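Local coordinates for F5/8 type C domain protein (PDB 4ZRX) that probably hydrolyses alpha-L-fucosides, as a putative fucosidase with a TIM-barrel domain and an F5/8 type C domain of the kind that often binds sugars, at residues G57-D62 / P293-H298; T95-D100 / P147-A152; W105-T110 / L169-T174; V143-W148 / D163-Q168. All coordinates share one frame; numbering follows the deposited sequence. Where two conformers were deposited one is given.

Contact 1: G57-D62 / P293-H298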
# COMPACT_ATOMS: atom_id res chain seq x y z
N GLY A 57 14.29 17.43 4.39
CA GLY A 57 14.60 16.02 4.37
C GLY A 57 14.02 15.24 5.52
O GLY A 57 14.41 14.14 5.74
N ARG A 58 13.04 15.77 6.22
CA ARG A 58 12.45 15.11 7.35
C ARG A 58 11.15 14.41 6.97
O ARG A 58 10.46 14.86 6.11
CB ARG A 58 12.14 16.14 8.42
CG ARG A 58 13.39 16.70 9.04
CD ARG A 58 13.00 17.72 10.03
NE ARG A 58 14.20 18.27 10.62
CZ ARG A 58 14.30 19.44 11.23
NH1 ARG A 58 13.25 20.28 11.38
NH2 ARG A 58 15.52 19.77 11.68
N GLU A 59 10.83 13.30 7.61
CA GLU A 59 9.53 12.69 7.44
C GLU A 59 8.46 13.38 8.26
O GLU A 59 7.33 13.50 7.81
CB GLU A 59 9.54 11.16 7.77
CG GLU A 59 10.15 10.35 6.58
CD GLU A 59 9.17 10.34 5.40
OE1 GLU A 59 8.09 9.71 5.55
OE2 GLU A 59 9.48 10.98 4.36
N TRP A 60 8.80 13.74 9.51
CA TRP A 60 7.92 14.56 10.33
C TRP A 60 8.72 15.81 10.69
O TRP A 60 9.84 15.72 11.20
CB TRP A 60 7.51 13.86 11.63
CG TRP A 60 6.38 12.87 11.52
CD1 TRP A 60 5.75 12.45 10.40
CD2 TRP A 60 5.78 12.15 12.62
NE1 TRP A 60 4.78 11.52 10.72
CE2 TRP A 60 4.76 11.33 12.07
CE3 TRP A 60 6.00 12.14 13.99
CZ2 TRP A 60 3.96 10.48 12.87
CZ3 TRP A 60 5.19 11.30 14.80
CH2 TRP A 60 4.19 10.48 14.21
N GLY A 61 8.15 16.96 10.43
CA GLY A 61 8.77 18.24 10.87
C GLY A 61 8.39 18.56 12.29
O GLY A 61 7.47 17.96 12.87
N ASP A 62 9.05 19.56 12.87
CA ASP A 62 8.85 19.84 14.30
C ASP A 62 8.12 21.14 14.58
O ASP A 62 7.90 21.50 15.77
CB ASP A 62 10.19 19.82 15.02
CG ASP A 62 11.15 20.91 14.55
OD1 ASP A 62 10.82 21.79 13.69
OD2 ASP A 62 12.32 20.88 15.00
N PRO A 293 10.19 4.55 0.14
CA PRO A 293 10.15 4.14 1.56
C PRO A 293 9.50 5.21 2.47
O PRO A 293 8.71 4.86 3.34
CB PRO A 293 11.61 3.94 1.90
CG PRO A 293 12.21 3.50 0.64
CD PRO A 293 11.53 4.33 -0.43
N GLY A 294 9.83 6.47 2.24
CA GLY A 294 9.25 7.58 2.97
C GLY A 294 8.05 8.19 2.22
O GLY A 294 7.82 7.89 1.06
N TRP A 295 7.25 8.98 2.93
CA TRP A 295 6.16 9.73 2.35
C TRP A 295 6.61 10.96 1.63
O TRP A 295 6.03 11.33 0.60
CB TRP A 295 5.13 10.08 3.44
CG TRP A 295 4.51 8.88 4.11
CD1 TRP A 295 4.82 8.36 5.34
CD2 TRP A 295 3.45 8.10 3.59
NE1 TRP A 295 4.03 7.26 5.60
CE2 TRP A 295 3.18 7.08 4.52
CE3 TRP A 295 2.68 8.18 2.45
CZ2 TRP A 295 2.14 6.15 4.33
CZ3 TRP A 295 1.71 7.24 2.23
CH2 TRP A 295 1.42 6.25 3.18
N PHE A 296 7.56 11.70 2.21
CA PHE A 296 8.06 12.89 1.56
C PHE A 296 9.20 12.52 0.63
O PHE A 296 9.73 11.40 0.70
CB PHE A 296 8.47 13.95 2.57
CG PHE A 296 7.29 14.63 3.20
CD1 PHE A 296 6.69 14.10 4.32
CD2 PHE A 296 6.73 15.76 2.64
CE1 PHE A 296 5.58 14.71 4.90
CE2 PHE A 296 5.63 16.35 3.20
CZ PHE A 296 5.06 15.84 4.31
N TYR A 297 9.49 13.42 -0.29
CA TYR A 297 10.54 13.20 -1.27
C TYR A 297 11.94 13.22 -0.61
O TYR A 297 12.29 14.19 0.09
CB TYR A 297 10.49 14.22 -2.37
CG TYR A 297 11.59 13.98 -3.33
CD1 TYR A 297 11.46 13.06 -4.39
CD2 TYR A 297 12.79 14.65 -3.16
CE1 TYR A 297 12.53 12.80 -5.23
CE2 TYR A 297 13.89 14.44 -4.04
CZ TYR A 297 13.74 13.50 -5.06
OH TYR A 297 14.80 13.26 -5.93
N HIS A 298 12.73 12.18 -0.88
CA HIS A 298 14.15 12.19 -0.50
C HIS A 298 14.92 11.77 -1.70
O HIS A 298 14.65 10.72 -2.26
CB HIS A 298 14.41 11.18 0.60
CG HIS A 298 13.56 11.41 1.78
ND1 HIS A 298 13.82 12.41 2.70
CD2 HIS A 298 12.40 10.83 2.16
CE1 HIS A 298 12.84 12.43 3.59
NE2 HIS A 298 11.97 11.49 3.29
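E59 reaches across to H298 and the backbone of W295 and F296, joining two loops of the TIM-barrel-type fucosidase domain: one follows helix 52-56, the other strand 279-290. The tight part is the carboxylate. E59 OE1 accepts from W295 N (2.8 Å) on the syn side. E59 OE2 takes two donors: F296 N on its syn lone pair (3.0 Å) and H298 NE2 on the anti side. That histidine bond is nearly straight, 168° at the hydrogen, and OE2 lies near the imidazole plane although carboxylate and ring are turned 57° apart. A bend at chi2 (-71°) folds the glutamate back to bring its end to the other loop. An alanine in place of E59 would probably leave both backbone N-H groups and H298 NE2 without their acceptor and free the imidazole to turn. The loose side is R58, an exposed residue whose guanidinium pairs with E65. W295 stacks on H49 and donates a hydrogen bond from NE1 to E230, beside a bound ethanediol. Next to NE2 on the same ring rim, H298 CE1 comes within 3.2 Å of G57 O.

Contact 2: T95-D100 / P147-A152. With EDO (1,2-ethanediol), chain D.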
# COMPACT_ATOMS: atom_id res chain seq x y z
N THR A 95 -1.31 17.05 0.91
CA THR A 95 -0.99 17.46 2.25
C THR A 95 -0.91 19.01 2.33
O THR A 95 0.17 19.61 2.33
CB THR A 95 0.31 16.87 2.78
OG1 THR A 95 1.40 17.19 1.89
CG2 THR A 95 0.20 15.32 2.85
N ALA A 96 -2.07 19.63 2.46
CA ALA A 96 -2.15 21.08 2.54
C ALA A 96 -1.44 21.58 3.83
O ALA A 96 -0.89 22.69 3.87
CB ALA A 96 -3.62 21.50 2.54
N LYS A 97 -1.49 20.76 4.90
CA LYS A 97 -0.80 21.03 6.12
C LYS A 97 -0.49 19.70 6.77
O LYS A 97 -1.38 18.91 7.03
CB LYS A 97 -1.64 21.86 7.11
CG LYS A 97 -0.82 22.32 8.33
CD LYS A 97 -1.73 22.99 9.38
CE LYS A 97 -2.47 22.02 10.20
NZ LYS A 97 -3.33 22.65 11.22
N HIS A 98 0.81 19.43 6.97
CA HIS A 98 1.26 18.24 7.67
C HIS A 98 1.51 18.57 9.15
O HIS A 98 1.08 19.61 9.61
CB HIS A 98 2.45 17.59 6.93
CG HIS A 98 2.56 16.12 7.16
ND1 HIS A 98 3.36 15.58 8.14
CD2 HIS A 98 1.94 15.08 6.57
CE1 HIS A 98 3.23 14.27 8.15
NE2 HIS A 98 2.35 13.93 7.22
N HIS A 99 2.07 17.63 9.92
CA HIS A 99 2.13 17.77 11.41
C HIS A 99 2.92 18.97 11.85
O HIS A 99 2.64 19.57 12.90
CB HIS A 99 2.74 16.54 12.06
CG HIS A 99 2.08 15.24 11.66
ND1 HIS A 99 0.72 15.12 11.46
CD2 HIS A 99 2.60 14.01 11.48
CE1 HIS A 99 0.44 13.87 11.13
NE2 HIS A 99 1.56 13.17 11.16
N ASP A 100 3.88 19.34 11.02
CA ASP A 100 4.72 20.54 11.22
C ASP A 100 3.95 21.84 11.19
O ASP A 100 4.43 22.86 11.71
CB ASP A 100 5.83 20.54 10.18
CG ASP A 100 5.31 20.57 8.79
OD1 ASP A 100 5.08 21.70 8.35
OD2 ASP A 100 5.11 19.50 8.18
N PRO A 147 -4.68 17.27 11.89
CA PRO A 147 -5.21 17.71 13.22
C PRO A 147 -4.07 18.10 14.15
O PRO A 147 -4.11 19.19 14.71
CB PRO A 147 -6.00 16.48 13.69
CG PRO A 147 -6.39 15.80 12.41
CD PRO A 147 -5.25 15.96 11.50
N TRP A 148 -3.03 17.25 14.26
CA TRP A 148 -1.87 17.57 15.11
C TRP A 148 -1.07 18.69 14.40
O TRP A 148 -0.69 18.57 13.24
CB TRP A 148 -1.00 16.33 15.27
CG TRP A 148 0.25 16.46 16.13
CD1 TRP A 148 0.46 17.29 17.22
CD2 TRP A 148 1.44 15.72 15.97
NE1 TRP A 148 1.73 17.09 17.74
CE2 TRP A 148 2.34 16.12 17.00
CE3 TRP A 148 1.85 14.73 15.07
CZ2 TRP A 148 3.63 15.59 17.12
CZ3 TRP A 148 3.11 14.22 15.17
CH2 TRP A 148 3.99 14.64 16.21
N ASP A 149 -0.81 19.79 15.13
CA ASP A 149 -0.13 20.93 14.56
C ASP A 149 0.96 21.32 15.56
O ASP A 149 0.66 21.78 16.67
CB ASP A 149 -1.14 22.06 14.31
CG ASP A 149 -0.57 23.23 13.55
OD1 ASP A 149 0.63 23.56 13.78
OD2 ASP A 149 -1.32 23.86 12.73
N ARG A 150 2.21 21.15 15.17
CA ARG A 150 3.31 21.37 16.06
C ARG A 150 3.79 22.82 16.01
O ARG A 150 4.72 23.16 16.73
CB ARG A 150 4.47 20.46 15.66
CG ARG A 150 4.08 18.97 15.76
CD ARG A 150 5.21 18.09 15.28
NE ARG A 150 6.17 17.83 16.36
CZ ARG A 150 7.14 16.90 16.29
NH1 ARG A 150 7.38 16.21 15.20
NH2 ARG A 150 7.90 16.71 17.35
N ASN A 151 3.24 23.65 15.14
CA ASN A 151 3.65 25.05 15.03
C ASN A 151 2.69 25.95 15.76
O ASN A 151 3.10 26.84 16.52
CB ASN A 151 3.72 25.49 13.60
CG ASN A 151 4.02 26.98 13.46
OD1 ASN A 151 3.12 27.84 13.41
ND2 ASN A 151 5.32 27.30 13.47
N ALA A 152 1.41 25.74 15.56
CA ALA A 152 0.39 26.63 16.07
C ALA A 152 0.46 26.80 17.59
O ALA A 152 0.34 25.84 18.36
CB ALA A 152 -1.00 26.18 15.66
C1 EDO D . 0.20 10.48 6.36
O1 EDO D . 1.38 11.27 6.46
C2 EDO D . 0.62 9.02 6.34
O2 EDO D . 1.44 8.76 7.49
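H99 lays its imidazole against W148 where the loops after strands 91-97 and 140-145 of the barrel meet. W148 CE3 sits over one imidazole face, 3.5 Å from H99 CG, with the two planes inclined at 39°; H98 CE1 lies over the rim of the opposite face. H99 CG stands beside its own backbone N (chi1 -52°), and a hydrogen bond between ND1 and S146 OG helps fix the ring's rotation. R150 N donates to H99 O (2.8 Å), tying backbone to backbone.

K97 runs extended as far as CG and CD, then turns at chi3 (79°), which brings K97 NZ to D149 OD2 at 2.8 Å, on the anti side of the carboxylate. The same NZ also bonds Q168 and Y161. OD1 of D149 is engaged by its own loop: N151 N and A152 N both donate to it, the first completing an Asx turn. H98 NE2 meets O1 of an ethanediol that also bonds H49 and E230, probably picked up from the crystallisation liquor and perhaps marking a pocket. The buried lysine and aspartate probably balance each other's charge, while bonds to both carboxylate oxygens fix the rotation of D149.

Contact 3: W105-T110 / L169-T174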
# COMPACT_ATOMS: atom_id res chain seq x y z
N TRP A 105 -1.09 27.02 1.44
CA TRP A 105 -1.90 28.07 0.90
C TRP A 105 -1.79 29.25 1.90
O TRP A 105 -1.51 29.06 3.11
CB TRP A 105 -3.35 27.63 0.75
CG TRP A 105 -4.14 27.58 2.04
CD1 TRP A 105 -5.15 28.40 2.37
CD2 TRP A 105 -4.07 26.59 3.10
NE1 TRP A 105 -5.65 28.07 3.58
CE2 TRP A 105 -5.02 26.96 4.06
CE3 TRP A 105 -3.29 25.46 3.34
CZ2 TRP A 105 -5.22 26.25 5.25
CZ3 TRP A 105 -3.43 24.77 4.56
CH2 TRP A 105 -4.41 25.17 5.49
N PRO A 106 -2.01 30.47 1.38
CA PRO A 106 -1.86 31.68 2.23
C PRO A 106 -3.06 31.85 3.13
O PRO A 106 -3.96 32.71 2.88
CB PRO A 106 -1.80 32.82 1.22
CG PRO A 106 -2.53 32.32 -0.01
CD PRO A 106 -2.24 30.79 -0.04
N THR A 107 -3.12 31.04 4.16
CA THR A 107 -4.20 31.08 5.13
C THR A 107 -4.22 32.41 5.91
O THR A 107 -3.19 32.97 6.24
CB THR A 107 -4.05 29.91 6.10
OG1 THR A 107 -5.10 29.90 7.08
CG2 THR A 107 -2.72 29.89 6.81
N ALA A 108 -5.41 32.85 6.27
CA ALA A 108 -5.56 34.01 7.17
C ALA A 108 -5.23 33.63 8.61
O ALA A 108 -5.13 34.49 9.48
CB ALA A 108 -7.02 34.53 7.11
N THR A 109 -5.02 32.33 8.90
CA THR A 109 -4.93 31.87 10.29
C THR A 109 -3.56 31.95 10.93
O THR A 109 -3.45 31.95 12.17
CB THR A 109 -5.35 30.40 10.43
OG1 THR A 109 -4.51 29.56 9.61
CG2 THR A 109 -6.78 30.21 10.05
N THR A 110 -2.53 31.97 10.10
CA THR A 110 -1.14 31.88 10.61
C THR A 110 -0.20 32.43 9.57
O THR A 110 -0.51 32.43 8.38
CB THR A 110 -0.77 30.44 10.98
OG1 THR A 110 0.58 30.35 11.44
CG2 THR A 110 -0.94 29.49 9.81
N LEU A 169 -9.85 24.78 7.64
CA LEU A 169 -10.70 23.81 6.91
C LEU A 169 -11.67 24.53 6.03
O LEU A 169 -11.88 24.17 4.93
CB LEU A 169 -11.37 22.91 7.91
CG LEU A 169 -12.32 21.83 7.38
CD1 LEU A 169 -11.55 20.84 6.54
CD2 LEU A 169 -12.98 21.18 8.58
N THR A 170 -12.28 25.61 6.54
CA THR A 170 -13.22 26.42 5.79
C THR A 170 -12.55 27.05 4.60
O THR A 170 -13.07 27.04 3.53
CB THR A 170 -13.89 27.46 6.70
OG1 THR A 170 -14.59 26.79 7.76
CG2 THR A 170 -14.82 28.39 5.91
N GLU A 171 -11.31 27.52 4.74
CA GLU A 171 -10.63 28.04 3.55
C GLU A 171 -10.48 26.97 2.46
O GLU A 171 -10.77 27.18 1.24
CB GLU A 171 -9.25 28.60 3.94
CG GLU A 171 -9.34 29.84 4.75
CD GLU A 171 -8.06 30.24 5.44
OE1 GLU A 171 -7.13 29.36 5.66
OE2 GLU A 171 -8.00 31.47 5.82
N LEU A 172 -9.99 25.81 2.89
CA LEU A 172 -9.73 24.72 1.96
C LEU A 172 -10.98 24.21 1.27
O LEU A 172 -10.91 23.79 0.12
CB LEU A 172 -8.97 23.57 2.66
CG LEU A 172 -7.55 23.87 3.16
CD1 LEU A 172 -7.02 22.74 3.96
CD2 LEU A 172 -6.68 24.13 1.98
N LEU A 173 -12.09 24.30 1.98
CA LEU A 173 -13.35 23.77 1.47
C LEU A 173 -14.24 24.80 0.80
O LEU A 173 -15.33 24.46 0.34
CB LEU A 173 -14.10 23.08 2.61
CG LEU A 173 -13.41 21.88 3.28
CD1 LEU A 173 -14.38 21.16 4.15
CD2 LEU A 173 -12.74 20.93 2.38
N THR A 174 -13.80 26.06 0.77
CA THR A 174 -14.53 27.19 0.16
C THR A 174 -13.86 27.65 -1.12
O THR A 174 -14.51 27.80 -2.20
CB THR A 174 -14.63 28.32 1.13
OG1 THR A 174 -15.37 27.91 2.29
CG2 THR A 174 -15.37 29.57 0.46
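An ST turn in the loop after strand 91-97 receives the carboxylate of E171 from the outer helix 158-174 of the barrel. T107 OG1 donates to E171 OE1 at a short 2.5 Å, on the syn lone pair, and itself accepts from T109 N, closing the turn, and from T109 OG1. The second carboxylate oxygen, E171 OE2, takes A108 N on the syn side at 3.0 Å. E171 OE1 has another donor in W105 NE1, 2.9 Å away; this one comes from above the carboxylate plane, 48° out of it, while OE1 itself lies near the plane of the indole. Ring and carboxylate are almost perpendicular, 89° apart. Three donors hold the two oxygens, which fixes the rotation of the carboxylate at the end of an extended glutamate chain.

W105 carries the apolar half. Its CG lies between the backbone N and the carbonyl carbon (chi1 76°), turning the indole to the helix. L172 CD2 rests over the centre of the six-membered ring of W105, 3.8 Å from the centroid, in a CH-pi contact, and T107 CB lies over the opposite face near the rim. A serine instead of W105 would probably open a gap beside L172 and deprive E171 OE1 of one of its donors.

The indole also packs on L145 of strand 140-145 and on Q168, one turn back along the helix. L172 touches L145 as well, so the loop, the inner strand and helix 158-174 converge here, while L173 and T170 touch helix 201-211.

Contact 4: V143-W148 / D163-Q168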
# COMPACT_ATOMS: atom_id res chain seq x y z
N VAL A 143 -8.15 16.90 0.19
CA VAL A 143 -7.22 17.56 1.08
C VAL A 143 -6.93 16.80 2.37
O VAL A 143 -7.83 16.28 2.99
CB VAL A 143 -7.61 19.02 1.41
CG1 VAL A 143 -7.64 19.84 0.12
CG2 VAL A 143 -8.92 19.05 2.09
N TYR A 144 -5.67 16.85 2.77
CA TYR A 144 -5.13 16.34 4.03
C TYR A 144 -4.83 17.60 4.85
O TYR A 144 -4.08 18.45 4.41
CB TYR A 144 -3.88 15.53 3.77
CG TYR A 144 -3.08 15.07 4.96
CD1 TYR A 144 -2.35 15.93 5.72
CD2 TYR A 144 -2.94 13.71 5.22
CE1 TYR A 144 -1.61 15.49 6.78
CE2 TYR A 144 -2.15 13.25 6.23
CZ TYR A 144 -1.47 14.16 7.04
OH TYR A 144 -0.71 13.82 8.11
N LEU A 145 -5.46 17.69 6.02
CA LEU A 145 -5.25 18.84 6.90
C LEU A 145 -4.95 18.26 8.27
O LEU A 145 -5.85 17.78 8.97
CB LEU A 145 -6.48 19.75 6.91
CG LEU A 145 -6.39 20.95 7.84
CD1 LEU A 145 -5.44 22.01 7.30
CD2 LEU A 145 -7.75 21.55 8.11
N SER A 146 -3.67 18.30 8.68
CA SER A 146 -3.26 17.59 9.92
C SER A 146 -3.93 18.12 11.18
O SER A 146 -3.76 19.33 11.51
CB SER A 146 -1.76 17.61 10.07
OG SER A 146 -1.35 16.99 11.24
N PRO A 147 -4.68 17.27 11.89
CA PRO A 147 -5.21 17.71 13.22
C PRO A 147 -4.07 18.10 14.15
O PRO A 147 -4.11 19.19 14.71
CB PRO A 147 -6.00 16.48 13.69
CG PRO A 147 -6.39 15.80 12.41
CD PRO A 147 -5.25 15.96 11.50
N TRP A 148 -3.03 17.25 14.26
CA TRP A 148 -1.87 17.57 15.11
C TRP A 148 -1.07 18.69 14.40
O TRP A 148 -0.69 18.57 13.24
CB TRP A 148 -1.00 16.33 15.27
CG TRP A 148 0.25 16.46 16.13
CD1 TRP A 148 0.46 17.29 17.22
CD2 TRP A 148 1.44 15.72 15.97
NE1 TRP A 148 1.73 17.09 17.74
CE2 TRP A 148 2.34 16.12 17.00
CE3 TRP A 148 1.85 14.73 15.07
CZ2 TRP A 148 3.63 15.59 17.12
CZ3 TRP A 148 3.11 14.22 15.17
CH2 TRP A 148 3.99 14.64 16.21
N ASP A 163 -11.33 26.29 16.80
CA ASP A 163 -11.76 27.41 15.93
C ASP A 163 -10.77 27.63 14.80
O ASP A 163 -11.17 27.87 13.65
CB ASP A 163 -11.89 28.73 16.74
CG ASP A 163 -12.30 29.94 15.88
OD1 ASP A 163 -13.51 30.11 15.62
OD2 ASP A 163 -11.42 30.77 15.52
N PHE A 164 -9.50 27.61 15.15
CA PHE A 164 -8.38 27.83 14.21
C PHE A 164 -8.42 26.77 13.09
O PHE A 164 -8.31 27.09 11.91
CB PHE A 164 -7.08 27.70 15.07
CG PHE A 164 -5.76 27.72 14.28
CD1 PHE A 164 -5.11 28.91 13.99
CD2 PHE A 164 -5.17 26.54 13.89
CE1 PHE A 164 -3.88 28.89 13.30
CE2 PHE A 164 -4.00 26.52 13.26
CZ PHE A 164 -3.36 27.69 12.93
N PHE A 165 -8.60 25.55 13.52
CA PHE A 165 -8.72 24.39 12.62
C PHE A 165 -9.89 24.53 11.69
O PHE A 165 -9.76 24.33 10.50
CB PHE A 165 -8.78 23.11 13.40
CG PHE A 165 -8.53 21.84 12.54
CD1 PHE A 165 -7.24 21.48 12.20
CD2 PHE A 165 -9.59 21.12 12.05
CE1 PHE A 165 -7.01 20.36 11.43
CE2 PHE A 165 -9.37 19.97 11.29
CZ PHE A 165 -8.05 19.61 10.97
N ILE A 166 -11.05 24.94 12.23
CA ILE A 166 -12.20 25.13 11.38
C ILE A 166 -11.93 26.25 10.41
O ILE A 166 -12.40 26.19 9.29
CB ILE A 166 -13.51 25.40 12.24
CG1 ILE A 166 -13.90 24.07 12.90
CG2 ILE A 166 -14.65 25.92 11.38
CD1 ILE A 166 -14.98 24.20 13.96
N ARG A 167 -11.23 27.33 10.84
CA ARG A 167 -10.97 28.40 9.88
C ARG A 167 -10.07 27.91 8.76
O ARG A 167 -10.33 28.23 7.61
CB ARG A 167 -10.42 29.66 10.54
CG ARG A 167 -11.50 30.44 11.17
CD ARG A 167 -10.91 31.52 12.07
NE ARG A 167 -9.93 32.40 11.42
CZ ARG A 167 -8.75 32.73 11.97
NH1 ARG A 167 -8.37 32.20 13.12
NH2 ARG A 167 -7.95 33.58 11.35
N GLN A 168 -9.05 27.11 9.07
CA GLN A 168 -8.23 26.49 8.00
C GLN A 168 -9.01 25.60 7.04
O GLN A 168 -8.91 25.69 5.80
CB GLN A 168 -7.08 25.70 8.61
CG GLN A 168 -6.08 26.59 9.31
CD GLN A 168 -4.82 25.84 9.76
OE1 GLN A 168 -4.84 24.62 10.00
NE2 GLN A 168 -3.75 26.57 9.97
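L145 and F165 approach from opposite directions, and the leucine lays a methyl on the ring. L145 CD2 lies over one face of the F165 ring, 3.8 Å from its centroid and displaced toward the rim, in a CH-pi contact whose nearest ring atom is F165 CZ at 3.5 Å. The leucine's CG, anti to the backbone N (chi1 178°), comes close to the same part of the ring, near CE1 and CZ. Backbone oxygens approach the ring at its edge: S146 O is 3.4 Å from F165 CE1, and L145 O lies in the ring plane near CZ. P147 adds its CA, 3.7 Å from F165 CE1. The other methyl branch, L145 CD1, turns to Q168 and touches Q168 OE1 at 3.8 Å.

This is strand-to-helix packing within a beta-alpha-beta unit of the TIM barrel, strand 140-145, helix 158-174 and strand 181-184, whose two strands are parallel neighbours. L145 faces outward to the helix; Y144 points to the inside, where its hydroxyl bonds D185.

Next come the groups that set the first shell. Q168 is held at both ends of its amide, OE1 by K97 and NE2 by T109 OG1, which keeps the oxygen beside the leucine methyl. S146 OG bonds W148 O at 2.6 Å, bracing the turn after the strand. L169 and L172, farther along the helix, also touch L145, and F204 of helix 201-211 meets the F165 ring, its plane inclined at about 35°.

In the fold
Contacts 2 and 4 are the buried pair, their centres about 8 Å apart, and share P147 and W148 beyond strand 140-145; contacts 1 and 3 are partly buried and lie about 24 Å apart, centre to centre. Contacts 3 and 4 use successive turns of helix 158-174, almost wholly apolar in contact 4 on 163-168, polar and aromatic in contact 3 on 169-174. Carboxylates dominate the others: in contacts 1 and 3 a glutamate collects backbone and ring N-H donors, and in contact 3 a hydroxyl; in contact 2 an aspartate pairs with a lysine. The same lysine also bonds Q168, tying contact 2 to contact 4, while W60 of 57-62 packs on H99 and W148, linking contact 1 to contacts 2 and 4.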